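Long-range contact in sialidase B (Streptococcus pneumoniae serotype 4, PDB 4XJW), which hydrolyses the alpha-2,3, alpha-2,6 and alpha-2,8 linkages of terminal sialic acids in oligosaccharides, glycoproteins and glycolipids: residues L333-N338 against F413-T418. The protein carries 1 engineered substitution. Numbering follows the deposited sequence.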
loop_
_atom_site.group_PDB
_atom_site.type_symbol
_atom_site.label_atom_id
_atom_site.label_comp_id
_atom_site.label_asym_id
_atom_site.label_seq_id
_atom_site.Cartn_x
_atom_site.Cartn_y
_atom_site.Cartn_z
ATOM N N LEU A 333 31.261 4.450 6.676
ATOM C CA LEU A 333 30.158 5.381 6.865
ATOM C C LEU A 333 30.658 6.689 7.468
ATOM O O LEU A 333 31.328 6.679 8.505
ATOM C CB LEU A 333 29.108 4.746 7.778
ATOM C CG LEU A 333 27.798 5.500 8.002
ATOM C CD1 LEU A 333 26.999 5.546 6.714
ATOM C CD2 LEU A 333 26.993 4.829 9.118
ATOM N N LYS A 334 30.345 7.801 6.809
ATOM C CA LYS A 334 30.764 9.122 7.275
ATOM C C LYS A 334 29.787 9.635 8.315
ATOM O O LYS A 334 28.587 9.370 8.230
ATOM C CB LYS A 334 30.861 10.112 6.109
ATOM C CG LYS A 334 31.917 9.754 5.074
ATOM C CD LYS A 334 32.011 10.793 3.975
ATOM C CE LYS A 334 30.765 10.801 3.113
ATOM N NZ LYS A 334 30.832 11.827 2.045
ATOM N N LEU A 335 30.307 10.354 9.306
ATOM C CA LEU A 335 29.462 10.964 10.325
ATOM C C LEU A 335 29.817 12.429 10.544
ATOM O O LEU A 335 30.981 12.823 10.437
ATOM C CB LEU A 335 29.588 10.228 11.656
ATOM C CG LEU A 335 29.111 8.778 11.739
ATOM C CD1 LEU A 335 29.484 8.155 13.078
ATOM C CD2 LEU A 335 27.613 8.699 11.505
ATOM N N LYS A 336 28.800 13.220 10.862
ATOM C CA LYS A 336 28.981 14.618 11.228
ATOM C C LYS A 336 28.615 14.770 12.690
ATOM O O LYS A 336 27.558 14.306 13.131
ATOM C CB LYS A 336 28.099 15.524 10.364
ATOM C CG LYS A 336 27.907 16.931 10.931
ATOM C CD LYS A 336 27.149 17.819 9.965
ATOM C CE LYS A 336 27.965 18.053 8.712
ATOM N NZ LYS A 336 27.255 18.912 7.723
ATOM N N LYS A 337 29.493 15.407 13.457
ATOM C CA LYS A 337 29.228 15.598 14.871
ATOM C C LYS A 337 28.492 16.915 15.065
ATOM O O LYS A 337 28.715 17.866 14.319
ATOM C CB LYS A 337 30.531 15.585 15.669
ATOM C CG LYS A 337 30.320 15.384 17.157
ATOM C CD LYS A 337 31.633 15.425 17.927
ATOM C CE LYS A 337 31.403 15.193 19.415
ATOM N NZ LYS A 337 32.667 15.314 20.203
ATOM N N ASN A 338 27.609 16.974 16.055
ATOM C CA ASN A 338 26.839 18.191 16.283
ATOM C C ASN A 338 27.758 19.387 16.531
ATOM O O ASN A 338 28.693 19.304 17.328
ATOM C CB ASN A 338 25.871 18.014 17.448
ATOM C CG ASN A 338 24.800 19.092 17.481
ATOM O OD1 ASN A 338 24.566 19.789 16.491
ATOM N ND2 ASN A 338 24.143 19.227 18.620
ATOM N N PHE A 413 25.957 12.190 16.510
ATOM C CA PHE A 413 26.615 11.885 15.248
ATOM C C PHE A 413 25.561 11.520 14.207
ATOM O O PHE A 413 24.698 10.681 14.468
ATOM C CB PHE A 413 27.590 10.718 15.423
ATOM C CG PHE A 413 28.821 11.072 16.193
ATOM C CD1 PHE A 413 29.878 11.713 15.570
ATOM C CD2 PHE A 413 28.924 10.751 17.538
ATOM C CE1 PHE A 413 31.023 12.043 16.280
ATOM C CE2 PHE A 413 30.068 11.070 18.255
ATOM C CZ PHE A 413 31.116 11.714 17.621
ATOM N N LYS A 414 25.627 12.153 13.041
ATOM C CA LYS A 414 24.608 11.969 12.007
ATOM C C LYS A 414 25.200 11.523 10.674
ATOM O O LYS A 414 26.283 11.967 10.284
ATOM C CB LYS A 414 23.792 13.260 11.844
ATOM C CG LYS A 414 22.874 13.499 13.036
ATOM C CD LYS A 414 22.236 14.878 13.015
ATOM C CE LYS A 414 20.987 14.920 12.171
ATOM N NZ LYS A 414 20.221 16.187 12.418
ATOM N N VAL A 415 24.490 10.634 9.981
ATOM C CA VAL A 415 24.914 10.191 8.659
ATOM C C VAL A 415 24.581 11.240 7.607
ATOM O O VAL A 415 23.797 12.162 7.847
ATOM C CB VAL A 415 24.263 8.848 8.270
ATOM C CG1 VAL A 415 24.651 7.768 9.261
ATOM C CG2 VAL A 415 22.754 8.980 8.210
ATOM N N THR A 416 25.186 11.091 6.436
ATOM C CA THR A 416 24.892 11.953 5.301
ATOM C C THR A 416 23.401 11.895 4.967
ATOM O O THR A 416 22.817 10.811 4.946
ATOM C CB THR A 416 25.708 11.495 4.074
ATOM O OG1 THR A 416 27.112 11.562 4.376
ATOM C CG2 THR A 416 25.403 12.336 2.863
ATOM N N PRO A 417 22.766 13.060 4.755
ATOM C CA PRO A 417 21.335 13.119 4.424
ATOM C C PRO A 417 21.089 12.665 3.000
ATOM O O PRO A 417 20.818 13.471 2.122
ATOM C CB PRO A 417 20.996 14.608 4.572
ATOM C CG PRO A 417 22.304 15.299 4.284
ATOM C CD PRO A 417 23.342 14.409 4.913
ATOM N N THR A 418 21.188 11.360 2.777
ATOM C CA THR A 418 20.958 10.797 1.456
ATOM C C THR A 418 20.283 9.453 1.654
ATOM O O THR A 418 20.080 9.040 2.790
ATOM C CB THR A 418 22.284 10.639 0.674
ATOM O OG1 THR A 418 22.012 10.327 -0.700
ATOM C CG2 THR A 418 23.163 9.556 1.297
HETATM O O HOH W 1 27.305 9.214 6.080
HETATM O O HOH W 2 28.725 13.740 3.496
#
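K336 and K414 form an antiparallel hydrogen-bonded pair: K336 N donates to K414 O over 2.9 Å, and K414 N returns a bond of equal length to K336 O. Each carbonyl also receives a CA-H, K414 O from L335 and K336 O from F413, so two donors share each oxygen. K337 and F413 follow as the non-hydrogen-bonded pair. Beyond V415 the chains diverge, and a water takes over the ladder: it donates to K334 O and accepts from T416 N at 2.9 Å. Segment 413-418 thus illustrates how a short strand can be zipped to a longer one and then released. It closes a long excursion that builds its own antiparallel sheet, an insertion in the sialidase propeller, and leads into propeller strand 420-426, far from the inhibitor pocket.

K337 and F413 project from one face of the sheet. The lysine, with CG anti to the backbone N (chi1 -164°) and the chain extended beyond, runs its methylenes obliquely past the phenyl ring, CG lying 3.5 Å from F413 CE1 and CE still near CZ. Y345 and Y364 add edge-to-face contacts to the ring. L335 crosses F413 at about a right angle, its CD1 reaching the phenylalanine CB at 4.0 Å, while its other branch, CD2, meets V415 CG1 at 3.8 Å. L333 CD2 touches the same valine methyl, which therefore bridges both leucines of this buried side. On the wetter flank K334, bent at chi3 (-68°), brings CE past T416 OG1; a second water joins K334 NZ to that hydroxyl, and D321 pairs with the ammonium in a salt bridge.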